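Putative periplasmic protein (Bacteroides eggerthii, PDB 4HBR) is of unknown function but, as a putative periplasmic protein of the PF11396 family with a beta-lactamase-inhibitor-like fold, may act in the cell envelope. Local coordinates at residues F40-W45 against K55-E60; D80-N85 against G103-Q108. All coordinates share one frame; numbering follows the deposited sequence.

Contact 1 (F40-W45 against K55-E60); sequences FDTRVW and KQTDWE
Arg43 reaches across to Asp58 and meets its carboxylate end-on with two nitrogens. Arg43 NH2 donates to Asp58 OD1 at 2.9 Å, nearly straight (173°), from the syn side but tilted out of the carboxylate plane. Arg43 NH1 meets Asp58 OD2 at 3.0 Å from above that plane. Arg43 NH2 also donates, within the guanidinium plane, to a lone pair of Gln56 OE1 at 2.9 Å. The bend at chi3 (-60°) turns the guanidinium across toward the neighbouring strand, and these bonds hold its rotation. Asp58 OD1 has a second partner in Thr87 OG1 of strand 82-90, and Gln56 NE2 is bound by the carbonyl of Leu134.

The backbones form the antiparallel hairpin of strands 40-46 and 52-58, the third and fourth strands of the eight-stranded antiparallel meander. Arg43 and Gln56 are a hydrogen-bonded pair, with Gln56 N to Arg43 O at 2.8 Å; Thr42 and Thr57 are a non-hydrogen-bonded pair, their hydroxyls bridged by a water.

Beyond the paired strands, Trp59 turns the edge of its five-membered ring to the face of Phe40 in a T-shaped pair, planes 67° apart, with Trp59 CD1 4.0 Å from Phe40 CZ. Trp45 CH2 lies 3.5 Å from Gln56 CD, ring and amide steeply inclined; Trp45 NE1 is held by Asp27 OD2. A further water donates to both Asp41 OD2 and Asp58 OD2, probably easing the nearness of these two acids.

Contact 2 (D80-N85 against G103-Q108); sequences DGVVQN and GKPNMQ
Val82 and Gly103 form an antiparallel hydrogen-bonded pair, Val82 N giving to Gly103 O at 2.9 Å and Gly103 N returning to Val82 O at 2.8 Å.

Among the side chains, Asp80 and Lys104 form a salt bridge. From a CB that points away from the other segment, Lys104 bends at chi2 (-88°) and again at chi3, which brings Lys104 NZ to 2.8 Å from Asp80 OD1 on its syn side. The two side chains meet at about a right angle, and Lys104 NZ has a further acceptor in the carbonyl of Glu77. Between these two residues and the backbone pair, Gly81 CA comes to 3.4 Å from Gly103 O. Val82 supplies the apolar part of the contact: Val82 CG2 lies 4.0 Å from Pro105 CD, against the proline ring. Gln84 NE2 adds a weak bond to Val82 O, the oxygen that also receives Gly103 N, while Gln84 CG lies 3.9 Å from Gly103 N.

A classic beta bulge follows, where Gln84 and Asn85 are both opposite Gln101 in the hairpin made by strands 82-90 and 97-104. The Val82-Gly103 pair lies at the open end of that hairpin, where helix 67-75 leads into the first strand through Glu77 and strand 97-104 turns toward strand 109-115.

Both contacts belong to one antiparallel sheet whose eight strands follow one another in chain order. Contact 1 pairs the third and fourth strands near the centre of the chain; contact 2 pairs the fifth and sixth toward the surface, the two centres being about 22 Å apart. They come in series, with helix 67-75 in the connection between them. Strands 52-58 and 82-90 are neighbours, and there the segments meet by packing: Asp58 OD1 lies 3.7 Å from Asn85 ND2, and Glu60 O lies 4.0 Å from Val83 CG1. Two local hairpins are thus joined side by side into a continuous sheet, the second entered from the helical connection.

Contact 1 (F40-W45 against K55-E60)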
loop_
_atom_site.group_PDB
_atom_site.type_symbol
_atom_site.label_atom_id
_atom_site.label_comp_id
_atom_site.label_asym_id
_atom_site.label_seq_id
_atom_site.Cartn_x
_atom_site.Cartn_y
_atom_site.Cartn_z
ATOM N N PHE A 40 -4.642 7.506 8.974
ATOM C CA PHE A 40 -4.266 6.914 7.690
ATOM C C PHE A 40 -5.059 5.685 7.364
ATOM O O PHE A 40 -5.243 4.843 8.241
ATOM C CB PHE A 40 -2.773 6.538 7.677
ATOM C CG PHE A 40 -1.785 7.675 7.827
ATOM C CD1 PHE A 40 -1.698 8.676 6.864
ATOM C CD2 PHE A 40 -0.899 7.711 8.899
ATOM C CE1 PHE A 40 -0.767 9.714 6.987
ATOM C CE2 PHE A 40 0.045 8.742 9.010
ATOM C CZ PHE A 40 0.102 9.737 8.052
ATOM N N ASP A 41 -5.489 5.555 6.096
ATOM C CA ASP A 41 -6.148 4.342 5.594
ATOM C C ASP A 41 -5.137 3.218 5.654
ATOM O O ASP A 41 -4.014 3.379 5.182
ATOM C CB ASP A 41 -6.703 4.516 4.166
ATOM C CG ASP A 41 -7.864 5.484 4.080
ATOM O OD1 ASP A 41 -8.662 5.546 5.042
ATOM O OD2 ASP A 41 -7.983 6.174 3.047
ATOM N N THR A 42 -5.500 2.131 6.332
ATOM C CA THR A 42 -4.643 0.980 6.574
ATOM C C THR A 42 -5.309 -0.291 6.091
ATOM O O THR A 42 -6.502 -0.480 6.292
ATOM C CB THR A 42 -4.316 0.901 8.093
ATOM O OG1 THR A 42 -3.799 2.158 8.525
ATOM C CG2 THR A 42 -3.330 -0.221 8.443
ATOM N N ARG A 43 -4.531 -1.167 5.467
ATOM C CA ARG A 43 -4.974 -2.471 4.988
ATOM C C ARG A 43 -3.981 -3.513 5.473
ATOM O O ARG A 43 -2.782 -3.244 5.489
ATOM C CB ARG A 43 -5.119 -2.499 3.465
ATOM C CG ARG A 43 -6.234 -1.602 2.945
ATOM C CD ARG A 43 -6.204 -1.468 1.423
ATOM N NE ARG A 43 -4.942 -0.890 0.925
ATOM C CZ ARG A 43 -4.600 0.400 0.971
ATOM N NH1 ARG A 43 -5.404 1.292 1.535
ATOM N NH2 ARG A 43 -3.440 0.799 0.468
ATOM N N VAL A 44 -4.480 -4.669 5.949
ATOM C CA VAL A 44 -3.648 -5.771 6.460
ATOM C C VAL A 44 -4.132 -7.063 5.807
ATOM O O VAL A 44 -5.320 -7.362 5.877
ATOM C CB VAL A 44 -3.624 -5.871 8.032
ATOM C CG1 VAL A 44 -2.594 -6.901 8.512
ATOM C CG2 VAL A 44 -3.328 -4.524 8.663
ATOM N N TRP A 45 -3.211 -7.810 5.159
ATOM C CA TRP A 45 -3.477 -9.093 4.474
ATOM C C TRP A 45 -3.167 -10.243 5.407
ATOM O O TRP A 45 -2.135 -10.239 6.075
ATOM C CB TRP A 45 -2.632 -9.235 3.192
ATOM C CG TRP A 45 -3.132 -8.474 2.001
ATOM C CD1 TRP A 45 -3.681 -8.999 0.866
ATOM C CD2 TRP A 45 -3.127 -7.048 1.824
ATOM N NE1 TRP A 45 -3.983 -7.994 -0.024
ATOM C CE2 TRP A 45 -3.671 -6.784 0.544
ATOM C CE3 TRP A 45 -2.646 -5.970 2.593
ATOM C CZ2 TRP A 45 -3.803 -5.483 0.039
ATOM C CZ3 TRP A 45 -2.727 -4.690 2.069
ATOM C CH2 TRP A 45 -3.327 -4.452 0.820
ATOM N N LYS A 55 1.125 -5.307 5.191
ATOM C CA LYS A 55 0.489 -4.114 5.747
ATOM C C LYS A 55 0.668 -2.989 4.747
ATOM O O LYS A 55 1.739 -2.890 4.134
ATOM C CB LYS A 55 1.143 -3.694 7.073
ATOM C CG LYS A 55 0.858 -4.517 8.285
ATOM C CD LYS A 55 1.725 -3.996 9.432
ATOM C CE LYS A 55 1.648 -4.874 10.663
ATOM N NZ LYS A 55 2.608 -4.436 11.723
ATOM N N GLN A 56 -0.341 -2.116 4.612
ATOM C CA GLN A 56 -0.256 -0.925 3.768
ATOM C C GLN A 56 -0.826 0.263 4.514
ATOM O O GLN A 56 -1.891 0.149 5.131
ATOM C CB GLN A 56 -0.957 -1.119 2.420
ATOM C CG GLN A 56 -0.183 -2.032 1.477
ATOM C CD GLN A 56 -0.806 -2.165 0.126
ATOM O OE1 GLN A 56 -1.776 -1.481 -0.228
ATOM N NE2 GLN A 56 -0.279 -3.093 -0.643
ATOM N N THR A 57 -0.083 1.392 4.506
ATOM C CA THR A 57 -0.452 2.670 5.143
ATOM C C THR A 57 -0.493 3.725 4.047
ATOM O O THR A 57 0.549 3.996 3.438
ATOM C CB THR A 57 0.553 3.018 6.269
ATOM O OG1 THR A 57 0.510 1.997 7.258
ATOM C CG2 THR A 57 0.294 4.364 6.926
ATOM N N ASP A 58 -1.687 4.305 3.771
ATOM C CA ASP A 58 -1.793 5.346 2.757
ATOM C C ASP A 58 -1.413 6.666 3.367
ATOM O O ASP A 58 -2.228 7.330 3.991
ATOM C CB ASP A 58 -3.182 5.414 2.102
ATOM C CG ASP A 58 -3.511 4.265 1.171
ATOM O OD1 ASP A 58 -2.571 3.535 0.766
ATOM O OD2 ASP A 58 -4.699 4.113 0.822
ATOM N N TRP A 59 -0.150 7.022 3.211
ATOM C CA TRP A 59 0.444 8.276 3.652
ATOM C C TRP A 59 -0.127 9.427 2.828
ATOM O O TRP A 59 -0.219 10.539 3.334
ATOM C CB TRP A 59 1.963 8.188 3.450
ATOM C CG TRP A 59 2.731 7.480 4.527
ATOM C CD1 TRP A 59 2.376 7.350 5.842
ATOM C CD2 TRP A 59 4.099 7.027 4.433
ATOM N NE1 TRP A 59 3.408 6.778 6.558
ATOM C CE2 TRP A 59 4.480 6.576 5.722
ATOM C CE3 TRP A 59 5.022 6.916 3.369
ATOM C CZ2 TRP A 59 5.742 6.042 5.985
ATOM C CZ3 TRP A 59 6.274 6.375 3.624
ATOM C CH2 TRP A 59 6.636 5.971 4.923
ATOM N N GLU A 60 -0.480 9.149 1.536
ATOM C CA GLU A 60 -1.106 10.026 0.536
ATOM C C GLU A 60 -0.187 11.126 -0.023
ATOM O O GLU A 60 -0.275 11.421 -1.218
ATOM C CB GLU A 60 -2.393 10.678 1.092
ATOM C CG GLU A 60 -3.515 9.672 1.304
ATOM C CD GLU A 60 -4.824 10.184 1.873
ATOM O OE1 GLU A 60 -4.930 11.393 2.187
ATOM O OE2 GLU A 60 -5.751 9.353 2.014
HETATM O O HOH W 1 -4.862 7.667 4.382
HETATM O O HOH W 2 -6.385 6.170 0.651
HETATM O O HOH W 3 -1.198 2.298 9.184
HETATM O O HOH W 4 -4.477 -2.017 -1.658
#

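Contact 2 (D80-N85 against G103-Q108)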
loop_
_atom_site.group_PDB
_atom_site.type_symbol
_atom_site.label_atom_id
_atom_site.label_comp_id
_atom_site.label_asym_id
_atom_site.label_seq_id
_atom_site.Cartn_x
_atom_site.Cartn_y
_atom_site.Cartn_z
ATOM N N ASP A 80 7.034 16.400 -12.073
ATOM C CA ASP A 80 6.062 17.426 -12.484
ATOM C C ASP A 80 4.605 16.901 -12.479
ATOM O O ASP A 80 3.678 17.688 -12.660
ATOM C CB ASP A 80 6.425 17.984 -13.885
ATOM C CG ASP A 80 6.478 16.962 -15.023
ATOM O OD1 ASP A 80 6.707 15.756 -14.740
ATOM O OD2 ASP A 80 6.326 17.372 -16.202
ATOM N N GLY A 81 4.421 15.595 -12.259
ATOM C CA GLY A 81 3.103 14.974 -12.234
ATOM C C GLY A 81 2.281 15.257 -10.989
ATOM O O GLY A 81 2.780 15.836 -10.013
ATOM N N VAL A 82 1.009 14.815 -11.012
ATOM C CA VAL A 82 0.066 14.969 -9.896
ATOM C C VAL A 82 0.112 13.711 -9.026
ATOM O O VAL A 82 -0.299 12.654 -9.487
ATOM C CB VAL A 82 -1.387 15.273 -10.374
ATOM C CG1 VAL A 82 -2.311 15.531 -9.182
ATOM C CG2 VAL A 82 -1.422 16.444 -11.347
ATOM N N VAL A 83 0.587 13.828 -7.774
ATOM C CA VAL A 83 0.662 12.687 -6.858
ATOM C C VAL A 83 -0.757 12.318 -6.417
ATOM O O VAL A 83 -1.468 13.156 -5.876
ATOM C CB VAL A 83 1.616 12.936 -5.664
ATOM C CG1 VAL A 83 1.629 11.740 -4.714
ATOM C CG2 VAL A 83 3.031 13.238 -6.155
ATOM N N GLN A 84 -1.170 11.078 -6.691
ATOM C CA GLN A 84 -2.514 10.569 -6.384
ATOM C C GLN A 84 -2.543 9.778 -5.083
ATOM O O GLN A 84 -3.569 9.743 -4.422
ATOM C CB GLN A 84 -3.035 9.673 -7.517
ATOM C CG GLN A 84 -2.822 10.223 -8.935
ATOM C CD GLN A 84 -3.944 11.113 -9.401
ATOM O OE1 GLN A 84 -5.108 10.704 -9.487
ATOM N NE2 GLN A 84 -3.605 12.329 -9.779
ATOM N N ASN A 85 -1.453 9.094 -4.752
ATOM C CA ASN A 85 -1.352 8.280 -3.547
ATOM C C ASN A 85 0.100 7.950 -3.233
ATOM O O ASN A 85 0.950 7.926 -4.120
ATOM C CB ASN A 85 -2.156 6.968 -3.697
ATOM C CG ASN A 85 -2.618 6.363 -2.380
ATOM O OD1 ASN A 85 -2.452 6.943 -1.295
ATOM N ND2 ASN A 85 -3.205 5.175 -2.450
ATOM N N GLY A 103 -0.091 10.835 -11.624
ATOM C CA GLY A 103 -0.744 11.032 -12.905
ATOM C C GLY A 103 -0.034 12.070 -13.734
ATOM O O GLY A 103 0.514 13.030 -13.192
ATOM N N LYS A 104 -0.024 11.874 -15.058
ATOM C CA LYS A 104 0.513 12.831 -16.029
ATOM C C LYS A 104 -0.705 13.286 -16.851
ATOM O O LYS A 104 -1.014 12.676 -17.867
ATOM C CB LYS A 104 1.656 12.214 -16.864
ATOM C CG LYS A 104 2.915 11.895 -16.046
ATOM C CD LYS A 104 3.873 13.079 -15.971
ATOM C CE LYS A 104 5.108 12.842 -16.792
ATOM N NZ LYS A 104 5.930 14.077 -16.894
ATOM N N PRO A 105 -1.502 14.254 -16.329
ATOM C CA PRO A 105 -2.770 14.621 -16.994
ATOM C C PRO A 105 -2.648 15.114 -18.434
ATOM O O PRO A 105 -3.595 14.927 -19.199
ATOM C CB PRO A 105 -3.336 15.735 -16.096
ATOM C CG PRO A 105 -2.181 16.232 -15.302
ATOM C CD PRO A 105 -1.325 15.028 -15.080
ATOM N N ASN A 106 -1.514 15.743 -18.803
ATOM C CA ASN A 106 -1.308 16.264 -20.160
ATOM C C ASN A 106 -1.014 15.112 -21.135
ATOM O O ASN A 106 -1.348 15.213 -22.317
ATOM C CB ASN A 106 -0.197 17.321 -20.182
ATOM C CG ASN A 106 -0.476 18.525 -19.300
ATOM O OD1 ASN A 106 -1.467 19.248 -19.474
ATOM N ND2 ASN A 106 0.393 18.769 -18.326
HETATM N N MSE A 107 -0.407 14.030 -20.613
HETATM C CA MSE A 107 -0.047 12.795 -21.314
HETATM C C MSE A 107 -1.238 11.816 -21.301
HETATM O O MSE A 107 -1.285 10.874 -22.095
HETATM C CB MSE A 107 1.174 12.173 -20.599
HETATM C CG MSE A 107 1.995 11.214 -21.443
HETATM SE SE MSE A 107 3.502 10.523 -20.414
HETATM C CE MSE A 107 4.651 12.142 -20.477
ATOM N N GLN A 108 -2.189 12.038 -20.362
ATOM C CA GLN A 108 -3.387 11.234 -20.084
ATOM C C GLN A 108 -2.973 9.792 -19.701
ATOM O O GLN A 108 -3.537 8.813 -20.200
ATOM C CB GLN A 108 -4.389 11.275 -21.252
ATOM C CG GLN A 108 -4.964 12.677 -21.483
ATOM C CD GLN A 108 -6.152 12.714 -22.394
ATOM O OE1 GLN A 108 -6.490 11.741 -23.068
ATOM N NE2 GLN A 108 -6.820 13.850 -22.430
#